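Local atomic coordinates of malic enzyme (Entamoeba histolytica, PDB entry 3NV9), a protein that probably catalyses the oxidative decarboxylation of malate to pyruvate with NADP or NAD as electron acceptor, working as a deeply entangled dimer. Residues Arg101-Gly106 with Leu114-Gly119; Val108-Gly113 with Asp138-Glu143; Gly119-Met124 with Ala132-Ile137; Ile165-Ile170 with Lys177-Leu182; Cys326-Pro331 with Gln356-Val361. All blocks are in the same frame, centred on the assembly; numbering follows the deposited sequence.

How the contacts relate
Contacts 1, 3 and 4 are buried and almost wholly apolar, contact 5 is buried but mixes a thiol with two amides, and contact 2, at the surface, is a proline against an ion pair. Contacts 1 and 3 share G119 and use the same helix, 114-128. Contacts 3 and 4 each pair a helix with a strand of the four-stranded parallel sheet. Contacts 1 and 2 both use the loop before helix 114-128 and touch through V102 and V108. Contact 5 belongs to the NAD-binding domain and meets contact 1 where L103 packs on N328, and contact 3 where L123 packs on S360. The second subunit touches all but contact 4.

Contact 1 (Arg101-Gly106 with Leu114-Gly119); sequences RVLGDG and LGVMEG
The loop that leads from strand 92-97 to helix 114-128 folds back on the start of that helix, and V102 and L103 close the turn against V116. One methyl does all the work on the helix side: CG2 of V116 lies 3.9 Å from V102 CG2 and 4.2 Å from L103 CD1. The two valine side chains point past one another, antiparallel and offset, whereas L103 crosses V116 at a slant and reaches it with a single branch. V102 is strained in the model, its CG1 nearly eclipsing the backbone N (chi1 0°). Within the loop, D105 and G106 both face V102 in a classic beta bulge at the base of a tight turn: G106 N bonds V102 O at 3.2 Å, and V102 N returns to G106 O at 2.8 Å. The bulge also faces the dimer partner, since D105 OD2 is hydrogen-bonded to S70 OG of the second subunit. On helix 114-128 the neighbouring M117 turns instead to P134 and C136 of strand 131-136 and to D169. E118 bridges more widely, OE1 accepting from the backbone N of K46 and I47, and OE2 from L88 N of the second subunit.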
# COMPACT_ATOMS: atom_id res chain seq x y z
N ARG A 101 -8.35 7.61 -17.40
CA ARG A 101 -9.82 7.68 -17.58
C ARG A 101 -10.53 7.74 -16.20
O ARG A 101 -11.23 6.82 -15.77
CB ARG A 101 -10.29 6.48 -18.44
CG ARG A 101 -11.59 6.70 -19.23
CD ARG A 101 -11.51 8.00 -20.07
NE ARG A 101 -10.92 7.80 -21.40
CZ ARG A 101 -10.16 8.68 -22.08
NH1 ARG A 101 -9.81 9.87 -21.57
NH2 ARG A 101 -9.72 8.36 -23.30
N VAL A 102 -10.32 8.80 -15.46
CA VAL A 102 -10.90 8.76 -14.13
C VAL A 102 -12.23 9.43 -14.05
O VAL A 102 -12.34 10.68 -14.10
CB VAL A 102 -9.86 8.93 -12.93
CG1 VAL A 102 -8.41 9.11 -13.40
CG2 VAL A 102 -10.31 9.89 -11.90
N LEU A 103 -13.25 8.57 -13.94
CA LEU A 103 -14.64 8.91 -14.22
C LEU A 103 -14.75 9.75 -15.49
O LEU A 103 -13.97 9.56 -16.40
CB LEU A 103 -15.28 9.62 -13.06
CG LEU A 103 -14.97 9.05 -11.67
CD1 LEU A 103 -15.51 10.04 -10.63
CD2 LEU A 103 -15.62 7.66 -11.51
N GLY A 104 -15.69 10.68 -15.56
CA GLY A 104 -15.93 11.42 -16.79
C GLY A 104 -14.94 12.58 -16.88
O GLY A 104 -14.96 13.36 -17.84
N ASP A 105 -14.09 12.70 -15.87
CA ASP A 105 -13.10 13.79 -15.87
C ASP A 105 -11.91 13.40 -16.74
O ASP A 105 -11.17 14.26 -17.20
CB ASP A 105 -12.65 14.09 -14.45
CG ASP A 105 -13.78 14.60 -13.59
OD1 ASP A 105 -14.40 15.63 -13.99
OD2 ASP A 105 -14.07 13.99 -12.54
N GLY A 106 -11.73 12.10 -16.95
CA GLY A 106 -10.78 11.67 -17.93
C GLY A 106 -9.37 11.67 -17.41
O GLY A 106 -9.10 11.12 -16.32
N LEU A 114 -5.79 9.53 -7.36
CA LEU A 114 -5.70 9.11 -5.95
C LEU A 114 -7.03 9.15 -5.17
O LEU A 114 -7.26 8.29 -4.34
CB LEU A 114 -4.66 9.96 -5.20
CG LEU A 114 -3.23 9.52 -5.44
CD1 LEU A 114 -2.29 10.68 -5.15
CD2 LEU A 114 -2.83 8.26 -4.60
N GLY A 115 -7.88 10.17 -5.40
CA GLY A 115 -9.17 10.31 -4.73
C GLY A 115 -9.99 9.10 -5.03
O GLY A 115 -10.52 8.44 -4.12
N VAL A 116 -10.10 8.75 -6.30
CA VAL A 116 -10.95 7.62 -6.73
C VAL A 116 -10.34 6.28 -6.31
O VAL A 116 -11.06 5.38 -5.84
CB VAL A 116 -11.18 7.67 -8.25
CG1 VAL A 116 -11.79 6.35 -8.80
CG2 VAL A 116 -12.08 8.88 -8.60
N MET A 117 -9.02 6.12 -6.44
CA MET A 117 -8.40 4.81 -6.11
C MET A 117 -8.35 4.58 -4.61
O MET A 117 -8.43 3.45 -4.16
CB MET A 117 -6.98 4.64 -6.72
CG MET A 117 -6.88 4.99 -8.21
SD MET A 117 -8.10 4.11 -9.19
CE MET A 117 -8.59 5.39 -10.34
N GLU A 118 -8.23 5.66 -3.84
CA GLU A 118 -8.39 5.54 -2.38
C GLU A 118 -9.84 5.19 -1.93
O GLU A 118 -10.04 4.45 -0.99
CB GLU A 118 -7.86 6.81 -1.67
CG GLU A 118 -7.48 6.50 -0.28
CD GLU A 118 -6.95 7.67 0.50
OE1 GLU A 118 -6.85 7.55 1.76
OE2 GLU A 118 -6.65 8.69 -0.12
N GLY A 119 -10.85 5.73 -2.61
CA GLY A 119 -12.24 5.38 -2.34
C GLY A 119 -12.47 3.92 -2.68
O GLY A 119 -13.16 3.23 -1.94

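Contact 2 (Val108-Gly113 with Asp138-Glu143); sequences VTPPGG and DSKNKE
P110 and D138 run abreast with their side chains in a common direction, the CB-CG edge of the proline ring set against CA and CB of the aspartate. CG of P110 comes to 3.8 Å from D138 CB, and P110 CB lies 3.9 Å from D138 CA, making this a contact of carbon on carbon although an acid is involved. The K140 side chain is turned about a right angle to the proline and brings its NZ to the CG-CD edge, 3.8 Å from P110 CG. That ammonium is held there by the acid and not by the proline. The lysine chain bends at its third torsion (chi3 -49°) and again at the fourth, curling back until NZ makes a salt bridge of 2.8 Å with D138 OD1. The same oxygen accepts from K140 N, also at 2.8 Å and with an N-H...O angle of 157°, which makes residues 138 to 140 an Asx turn in the loop between strand 131-136 and helix 148-158. Both donors stand well out of the carboxylate plane, on opposite faces of it, and together they should fix its rotation. On the proline's side, G112 N bonds T109 O at 2.8 Å where the loop approaches helix 114-128. The second subunit covers the site: its R157 donates through NH1 to the carbonyl oxygens of D138 and K140, and its H160 packs on P110 and D138.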
# COMPACT_ATOMS: atom_id res chain seq x y z
N VAL A 108 -6.42 13.03 -15.58
CA VAL A 108 -6.30 14.01 -14.48
C VAL A 108 -4.87 14.15 -13.98
O VAL A 108 -4.66 14.66 -12.88
CB VAL A 108 -7.35 13.71 -13.37
CG1 VAL A 108 -8.79 13.97 -13.92
CG2 VAL A 108 -7.23 12.21 -12.88
N THR A 109 -3.88 13.77 -14.83
CA THR A 109 -2.45 13.61 -14.45
C THR A 109 -2.19 12.48 -13.42
O THR A 109 -3.07 12.14 -12.68
CB THR A 109 -1.83 14.90 -13.86
OG1 THR A 109 -2.17 14.97 -12.46
CG2 THR A 109 -2.29 16.20 -14.60
N PRO A 110 -0.96 11.93 -13.35
CA PRO A 110 -0.82 10.67 -12.58
C PRO A 110 -1.37 10.69 -11.14
O PRO A 110 -2.09 9.76 -10.80
CB PRO A 110 0.68 10.40 -12.60
CG PRO A 110 1.09 11.05 -13.96
CD PRO A 110 0.31 12.29 -14.04
N PRO A 111 -1.03 11.72 -10.31
CA PRO A 111 -1.57 11.74 -8.92
C PRO A 111 -3.05 12.02 -8.85
O PRO A 111 -3.62 11.85 -7.78
CB PRO A 111 -0.83 12.92 -8.26
CG PRO A 111 -0.56 13.86 -9.44
CD PRO A 111 -0.15 12.89 -10.56
N GLY A 112 -3.64 12.49 -9.95
CA GLY A 112 -5.07 12.89 -9.97
C GLY A 112 -6.08 11.77 -9.71
O GLY A 112 -7.23 12.03 -9.27
N GLY A 113 -5.67 10.54 -9.98
CA GLY A 113 -6.52 9.37 -9.72
C GLY A 113 -6.59 8.93 -8.24
O GLY A 113 -7.41 8.09 -7.90
N ASP A 138 2.65 7.03 -13.27
CA ASP A 138 2.81 7.73 -14.54
C ASP A 138 3.06 6.69 -15.60
O ASP A 138 4.01 5.89 -15.51
CB ASP A 138 3.98 8.70 -14.46
CG ASP A 138 4.10 9.58 -15.74
OD1 ASP A 138 3.35 9.38 -16.73
OD2 ASP A 138 4.93 10.51 -15.71
N SER A 139 2.23 6.64 -16.64
CA SER A 139 2.56 5.67 -17.72
C SER A 139 3.17 6.34 -19.00
O SER A 139 3.25 5.71 -20.05
CB SER A 139 1.34 4.83 -18.08
OG SER A 139 0.39 5.64 -18.79
N LYS A 140 3.58 7.61 -18.91
CA LYS A 140 3.97 8.38 -20.12
C LYS A 140 5.32 7.99 -20.52
O LYS A 140 6.19 7.76 -19.67
CB LYS A 140 3.92 9.90 -19.91
CG LYS A 140 2.48 10.43 -20.01
CD LYS A 140 2.39 11.93 -19.85
CE LYS A 140 3.18 12.46 -18.62
NZ LYS A 140 2.61 12.01 -17.30
N ASN A 141 5.53 7.86 -21.82
CA ASN A 141 6.90 7.59 -22.27
C ASN A 141 7.62 8.91 -22.52
O ASN A 141 7.07 9.96 -22.24
CB ASN A 141 6.94 6.66 -23.49
CG ASN A 141 6.34 7.29 -24.69
OD1 ASN A 141 6.09 8.50 -24.70
ND2 ASN A 141 6.06 6.48 -25.72
N LYS A 142 8.85 8.85 -23.02
CA LYS A 142 9.70 10.03 -23.24
C LYS A 142 8.97 11.09 -24.06
O LYS A 142 8.96 12.26 -23.71
CB LYS A 142 11.07 9.58 -23.82
CG LYS A 142 11.72 10.44 -24.92
CD LYS A 142 12.49 9.55 -25.97
CE LYS A 142 12.55 10.19 -27.37
NZ LYS A 142 12.68 9.16 -28.41
N GLU A 143 8.26 10.65 -25.11
CA GLU A 143 7.54 11.59 -25.98
C GLU A 143 6.30 12.13 -25.33
O GLU A 143 5.55 12.90 -25.95
CB GLU A 143 7.19 10.97 -27.35
CG GLU A 143 8.29 10.09 -27.93
CD GLU A 143 8.07 8.61 -27.56
OE1 GLU A 143 8.90 8.03 -26.81
OE2 GLU A 143 7.03 8.05 -27.99

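Contact 3 (Gly119-Met124 with Ala132-Ile137); sequences GKALLM and AVPICI
A121 sets its methyl over one face of the peptide group that joins A132 to V133. Its CB lies 3.4 Å from A132 O and 3.8 Å from A132 C, close enough that the helix rests directly on the strand backbone. The next flat group, the ring of P134, offers A121 CB its CD at a looser 4.4 Å. Beyond the peptide, M124 SD touches A132 CB at 3.6 Å. The first torsion of M124 (chi1 -82°) puts CG beside the backbone N, and the chain then runs extended past the alanine methyl. A water links the two backbones beside their closest approach: it lies 3.0 Å from A121 O, probably as donor, and accepts weakly from A132 N. Helix 119-124 and strand 132-136 run nearly antiparallel, at 165°, their axes only 7.0 Å apart, a close spacing consistent with alanines at the interface. M124 also meets F363 and L367 of helix 363-372 and V93 and V95 of strand 92-97. V133 and I135 are hydrogen-bonded through their backbones to that same strand. Strand 92-97, helix 114-128 and strand 131-136 form a beta-alpha-beta crossover, 131-136 being the outermost strand of the sheet within the chain.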
# COMPACT_ATOMS: atom_id res chain seq x y z
N GLY A 119 -10.85 5.73 -2.61
CA GLY A 119 -12.24 5.38 -2.34
C GLY A 119 -12.47 3.92 -2.68
O GLY A 119 -13.16 3.23 -1.94
N LYS A 120 -11.88 3.44 -3.77
CA LYS A 120 -11.96 1.99 -4.12
C LYS A 120 -11.31 1.15 -3.02
O LYS A 120 -11.84 0.14 -2.63
CB LYS A 120 -11.25 1.63 -5.46
CG LYS A 120 -11.73 2.33 -6.73
CD LYS A 120 -13.01 1.72 -7.27
CE LYS A 120 -13.34 2.42 -8.61
NZ LYS A 120 -14.62 1.83 -9.24
N ALA A 121 -10.14 1.57 -2.54
CA ALA A 121 -9.46 0.78 -1.55
C ALA A 121 -10.30 0.80 -0.28
O ALA A 121 -10.36 -0.21 0.39
CB ALA A 121 -8.10 1.35 -1.25
N LEU A 122 -10.88 1.99 0.06
CA LEU A 122 -11.71 2.14 1.26
C LEU A 122 -12.87 1.11 1.17
O LEU A 122 -13.15 0.36 2.14
CB LEU A 122 -12.28 3.58 1.38
CG LEU A 122 -13.46 3.76 2.38
CD1 LEU A 122 -12.95 3.62 3.87
CD2 LEU A 122 -14.28 5.08 2.24
N LEU A 123 -13.48 1.03 -0.02
CA LEU A 123 -14.62 0.09 -0.22
C LEU A 123 -14.23 -1.38 -0.21
O LEU A 123 -15.02 -2.25 0.17
CB LEU A 123 -15.36 0.39 -1.52
CG LEU A 123 -16.05 1.74 -1.66
CD1 LEU A 123 -16.64 1.94 -3.10
CD2 LEU A 123 -17.09 1.99 -0.53
N MET A 124 -13.04 -1.68 -0.69
CA MET A 124 -12.62 -3.10 -0.66
C MET A 124 -12.51 -3.57 0.79
O MET A 124 -12.80 -4.72 1.13
CB MET A 124 -11.31 -3.26 -1.39
CG MET A 124 -11.55 -3.36 -2.92
SD MET A 124 -9.98 -3.27 -3.72
CE MET A 124 -10.50 -2.76 -5.40
N ALA A 132 -6.28 -3.15 0.60
CA ALA A 132 -6.01 -2.64 -0.74
C ALA A 132 -5.44 -1.23 -0.63
O ALA A 132 -5.75 -0.51 0.32
CB ALA A 132 -7.22 -2.66 -1.54
N VAL A 133 -4.53 -0.86 -1.54
CA VAL A 133 -4.03 0.47 -1.54
C VAL A 133 -4.05 1.08 -2.96
O VAL A 133 -3.91 0.39 -3.94
CB VAL A 133 -2.64 0.61 -0.89
CG1 VAL A 133 -2.74 0.46 0.62
CG2 VAL A 133 -1.63 -0.28 -1.52
N PRO A 134 -4.25 2.39 -3.05
CA PRO A 134 -4.12 3.00 -4.39
C PRO A 134 -2.67 2.84 -4.92
O PRO A 134 -1.69 2.97 -4.14
CB PRO A 134 -4.51 4.46 -4.14
CG PRO A 134 -4.40 4.68 -2.63
CD PRO A 134 -4.31 3.37 -1.95
N ILE A 135 -2.52 2.52 -6.22
CA ILE A 135 -1.20 2.57 -6.88
C ILE A 135 -1.34 3.39 -8.12
O ILE A 135 -1.63 2.86 -9.16
CB ILE A 135 -0.69 1.18 -7.27
CG1 ILE A 135 -0.64 0.26 -6.04
CG2 ILE A 135 0.71 1.22 -7.96
CD1 ILE A 135 0.56 0.51 -5.12
N CYS A 136 -1.21 4.71 -7.99
CA CYS A 136 -1.33 5.67 -9.13
C CYS A 136 0.05 5.94 -9.77
O CYS A 136 0.97 6.35 -9.10
CB CYS A 136 -1.98 6.98 -8.67
SG CYS A 136 -3.71 6.76 -8.40
N ILE A 137 0.18 5.64 -11.05
CA ILE A 137 1.49 5.67 -11.70
C ILE A 137 1.46 6.59 -12.88
O ILE A 137 0.40 6.90 -13.43
CB ILE A 137 1.90 4.30 -12.22
CG1 ILE A 137 1.01 3.88 -13.45
CG2 ILE A 137 1.91 3.27 -11.05
CD1 ILE A 137 1.35 2.47 -14.06
O HOH W 1 -8.52 -1.97 1.88

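Contact 4 (Ile165-Ile170 with Lys177-Leu182); sequences INLEDI and KILDVL
Apolar contacts alone join the two segments: L167 and I170 on one side meet I178, L179 and L182 on the other, with no hydrogen bond between them. L167 divides its two methyls. The L167 and L179 side chains cross at a slant, CD1 of L167 lying 4.0 Å from both CA and CD1 of L179, so that it touches the helix backbone as well as the side chain. CD2 reaches the gap between two residues one turn apart, 4.2 Å from I178 CG2 and 4.4 Å from L182 CD1. I170 and I178 meet tip to tip, I170 CG2 against I178 CD1 at 3.8 Å. On I170 the touching branch is the one anti to the backbone N, while the CG1 branch, beside that N (chi1 -53°), makes a looser approach to the same isoleucine. The helix is the connection of a beta-alpha-beta unit, running from strand 164-167 back to strand 190-192; segments 165-167 and 177-182 are nearly antiparallel, at 160°, with axes 10.8 Å apart, a separation filled by the long branched side chains. The same apolar layer continues to V190, which L167 and L182 both touch, and to helix 148-158, where I178 packs on V151 and L182 on V155. The polar interactions are made with other parts of the chain. L167 is hydrogen-bonded through its backbone to W191 and D193 of the next strand region, and D169 N donates to D194 OD2. On the outer side of the helix, K177 forms a salt bridge with D149, while D180 OD2 is hydrogen-bonded to Y271 OH.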
# COMPACT_ATOMS: atom_id res chain seq x y z
N ILE A 165 -4.42 -7.92 -8.75
CA ILE A 165 -4.33 -6.58 -9.23
C ILE A 165 -5.66 -6.10 -9.76
O ILE A 165 -6.31 -6.79 -10.54
CB ILE A 165 -3.31 -6.39 -10.42
CG1 ILE A 165 -1.89 -6.76 -10.01
CG2 ILE A 165 -3.46 -4.97 -11.02
CD1 ILE A 165 -1.37 -5.98 -8.90
N ASN A 166 -6.04 -4.90 -9.33
CA ASN A 166 -7.31 -4.33 -9.72
C ASN A 166 -7.05 -3.09 -10.56
O ASN A 166 -6.93 -1.97 -10.03
CB ASN A 166 -8.13 -4.08 -8.44
CG ASN A 166 -9.40 -3.29 -8.68
OD1 ASN A 166 -9.40 -2.06 -8.49
ND2 ASN A 166 -10.49 -3.97 -9.08
N LEU A 167 -6.94 -3.29 -11.86
CA LEU A 167 -6.75 -2.16 -12.81
C LEU A 167 -7.98 -1.27 -12.79
O LEU A 167 -9.10 -1.75 -12.78
CB LEU A 167 -6.50 -2.66 -14.25
CG LEU A 167 -5.36 -3.70 -14.48
CD1 LEU A 167 -5.52 -4.44 -15.80
CD2 LEU A 167 -3.97 -3.01 -14.41
N GLU A 168 -7.77 0.04 -12.78
CA GLU A 168 -8.86 0.99 -12.89
C GLU A 168 -8.51 2.14 -13.86
O GLU A 168 -7.35 2.59 -13.88
CB GLU A 168 -9.09 1.64 -11.50
CG GLU A 168 -9.56 0.71 -10.37
CD GLU A 168 -11.04 0.40 -10.44
OE1 GLU A 168 -11.48 -0.37 -9.57
OE2 GLU A 168 -11.76 0.92 -11.37
N ASP A 169 -9.53 2.66 -14.56
CA ASP A 169 -9.51 4.03 -15.10
C ASP A 169 -8.28 4.26 -16.03
O ASP A 169 -7.52 5.24 -15.90
CB ASP A 169 -9.58 5.04 -13.95
CG ASP A 169 -10.93 5.04 -13.22
OD1 ASP A 169 -11.77 4.17 -13.48
OD2 ASP A 169 -11.16 5.92 -12.34
N ILE A 170 -8.09 3.30 -16.92
CA ILE A 170 -7.09 3.31 -17.97
C ILE A 170 -7.86 3.43 -19.30
O ILE A 170 -8.82 2.69 -19.57
CB ILE A 170 -6.24 2.02 -17.94
CG1 ILE A 170 -5.68 1.81 -16.53
CG2 ILE A 170 -5.17 2.03 -19.02
CD1 ILE A 170 -4.66 0.68 -16.37
N LYS A 177 -4.87 -4.01 -24.07
CA LYS A 177 -3.55 -4.58 -24.22
C LYS A 177 -2.98 -4.94 -22.86
O LYS A 177 -2.47 -6.06 -22.65
CB LYS A 177 -2.64 -3.60 -25.01
CG LYS A 177 -1.23 -4.09 -25.10
CD LYS A 177 -0.34 -3.26 -26.06
CE LYS A 177 1.07 -3.88 -26.20
NZ LYS A 177 1.90 -3.20 -27.25
N ILE A 178 -3.08 -4.00 -21.92
CA ILE A 178 -2.58 -4.18 -20.57
C ILE A 178 -3.28 -5.35 -19.89
O ILE A 178 -2.63 -6.23 -19.36
CB ILE A 178 -2.74 -2.88 -19.74
CG1 ILE A 178 -1.90 -1.74 -20.34
CG2 ILE A 178 -2.33 -3.11 -18.30
CD1 ILE A 178 -2.36 -0.29 -19.92
N LEU A 179 -4.60 -5.38 -19.92
CA LEU A 179 -5.31 -6.45 -19.22
C LEU A 179 -4.98 -7.80 -19.86
O LEU A 179 -4.53 -8.75 -19.18
CB LEU A 179 -6.83 -6.18 -19.20
CG LEU A 179 -7.66 -7.40 -18.70
CD1 LEU A 179 -7.35 -7.74 -17.25
CD2 LEU A 179 -9.14 -7.27 -18.93
N ASP A 180 -5.15 -7.87 -21.18
CA ASP A 180 -5.05 -9.12 -21.94
C ASP A 180 -3.70 -9.78 -21.77
O ASP A 180 -3.64 -10.99 -21.56
CB ASP A 180 -5.36 -8.86 -23.43
CG ASP A 180 -6.76 -8.34 -23.65
OD1 ASP A 180 -7.58 -8.50 -22.73
OD2 ASP A 180 -7.08 -7.77 -24.72
N VAL A 181 -2.62 -8.98 -21.83
CA VAL A 181 -1.25 -9.51 -21.59
C VAL A 181 -1.04 -9.89 -20.15
O VAL A 181 -0.63 -11.02 -19.86
CB VAL A 181 -0.15 -8.48 -21.93
CG1 VAL A 181 1.21 -8.99 -21.53
CG2 VAL A 181 -0.16 -8.16 -23.41
N LEU A 182 -1.32 -8.94 -19.24
CA LEU A 182 -1.08 -9.17 -17.79
C LEU A 182 -1.85 -10.32 -17.20
O LEU A 182 -1.35 -10.97 -16.34
CB LEU A 182 -1.42 -7.94 -16.93
CG LEU A 182 -0.48 -6.79 -17.07
CD1 LEU A 182 -0.99 -5.68 -16.22
CD2 LEU A 182 0.97 -7.21 -16.72

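Contact 5 (Cys326-Pro331 with Gln356-Val361); sequences CANPVP and QVNNSV
C326 and V357 meet in the NAD-binding, Rossmann-type domain, where the loops that follow the adjacent parallel strands 322-325 and 345-348 come together. CB of C326 starts 4.2 Å from V357 O. The first torsion (chi1 -64°) sets SG beside the backbone N, and the sulfur then lies against the valine, 3.7 Å from V357 O and 4.1 Å from V357 CG1. It thus touches both the backbone and the side chain of one residue, by packing alone. Two residues beyond C326 and one beyond V357, the amides of N328 and N358 cross obliquely with their planes 44° apart, and N328 OD1 is 3.9 Å from N358 ND2, too far for a hydrogen bond. N358 is held by others: ND2 donates to G349 O, and OD1 is hydrogen-bonded to Y65 OH of the second subunit. The peptide before P329 is cis, and P331 further along packs on T348, a residue of the sodium site. The V357 side chain comes to about 6 Å from the sodium ion. In the second loop the amide oxygen of N358 closes an Asx turn, taking S360 N in its carbonyl plane, on a lone pair, at 3.2 Å with an N-H...O angle of 168°.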
# COMPACT_ATOMS: atom_id res chain seq x y z
N CYS A 326 -24.98 5.77 -16.77
CA CYS A 326 -24.07 5.59 -15.64
C CYS A 326 -22.81 6.51 -15.63
O CYS A 326 -21.92 6.35 -14.82
CB CYS A 326 -23.77 4.08 -15.47
SG CYS A 326 -25.36 3.17 -15.02
N ALA A 327 -22.78 7.50 -16.50
CA ALA A 327 -21.62 8.40 -16.49
C ALA A 327 -21.56 9.12 -15.15
O ALA A 327 -22.57 9.47 -14.54
CB ALA A 327 -21.65 9.43 -17.70
N ASN A 328 -20.34 9.31 -14.69
CA ASN A 328 -20.07 9.99 -13.45
C ASN A 328 -19.17 11.18 -13.75
O ASN A 328 -18.32 11.07 -14.65
CB ASN A 328 -19.35 9.00 -12.55
CG ASN A 328 -20.31 7.88 -12.02
OD1 ASN A 328 -20.03 6.70 -12.17
ND2 ASN A 328 -21.41 8.26 -11.41
N PRO A 329 -19.29 12.30 -12.99
CA PRO A 329 -20.16 12.47 -11.78
C PRO A 329 -21.58 12.87 -12.14
O PRO A 329 -22.48 12.77 -11.31
CB PRO A 329 -19.44 13.56 -10.97
CG PRO A 329 -18.78 14.43 -12.01
CD PRO A 329 -18.42 13.47 -13.20
N VAL A 330 -21.80 13.31 -13.39
CA VAL A 330 -23.15 13.64 -13.87
C VAL A 330 -23.60 12.60 -14.89
O VAL A 330 -22.92 12.41 -15.89
CB VAL A 330 -23.17 15.05 -14.50
CG1 VAL A 330 -24.60 15.42 -14.91
CG2 VAL A 330 -22.61 16.06 -13.55
N PRO A 331 -24.73 11.90 -14.66
CA PRO A 331 -25.17 10.98 -15.73
C PRO A 331 -25.63 11.67 -17.03
O PRO A 331 -25.95 12.87 -17.06
CB PRO A 331 -26.39 10.32 -15.13
CG PRO A 331 -26.95 11.40 -14.25
CD PRO A 331 -25.72 11.98 -13.59
N GLN A 356 -28.41 2.39 -7.92
CA GLN A 356 -26.99 2.68 -8.20
C GLN A 356 -26.38 1.47 -8.82
O GLN A 356 -26.10 0.46 -8.13
CB GLN A 356 -26.19 3.09 -6.95
CG GLN A 356 -24.68 3.29 -7.31
CD GLN A 356 -23.85 3.93 -6.20
OE1 GLN A 356 -22.86 4.63 -6.48
NE2 GLN A 356 -24.25 3.73 -4.96
N VAL A 357 -26.15 1.58 -10.11
CA VAL A 357 -25.56 0.53 -10.88
C VAL A 357 -24.12 0.96 -11.05
O VAL A 357 -23.80 1.79 -11.96
CB VAL A 357 -26.31 0.41 -12.19
CG1 VAL A 357 -25.54 -0.45 -13.21
CG2 VAL A 357 -27.69 -0.16 -11.92
N ASN A 358 -23.26 0.45 -10.16
CA ASN A 358 -21.86 0.87 -10.04
C ASN A 358 -21.05 -0.36 -9.59
O ASN A 358 -21.56 -1.15 -8.73
CB ASN A 358 -21.73 1.99 -8.98
CG ASN A 358 -20.35 2.67 -8.97
OD1 ASN A 358 -19.31 2.08 -8.55
ND2 ASN A 358 -20.33 3.94 -9.45
N ASN A 359 -19.84 -0.54 -10.13
CA ASN A 359 -19.02 -1.68 -9.74
C ASN A 359 -18.73 -1.90 -8.21
O ASN A 359 -18.36 -2.99 -7.83
CB ASN A 359 -17.73 -1.76 -10.56
CG ASN A 359 -16.87 -0.48 -10.52
OD1 ASN A 359 -16.67 0.10 -9.47
ND2 ASN A 359 -16.32 -0.07 -11.69
N SER A 360 -18.87 -0.85 -7.39
CA SER A 360 -18.65 -0.92 -5.97
C SER A 360 -19.54 -1.97 -5.32
O SER A 360 -19.29 -2.44 -4.23
CB SER A 360 -18.95 0.45 -5.31
OG SER A 360 -20.31 0.84 -5.52
N VAL A 361 -20.57 -2.34 -6.04
CA VAL A 361 -21.50 -3.34 -5.59
C VAL A 361 -21.22 -4.77 -6.20
O VAL A 361 -21.98 -5.73 -5.98
CB VAL A 361 -22.93 -2.69 -5.72
CG1 VAL A 361 -23.76 -3.23 -6.76
CG2 VAL A 361 -23.57 -2.52 -4.36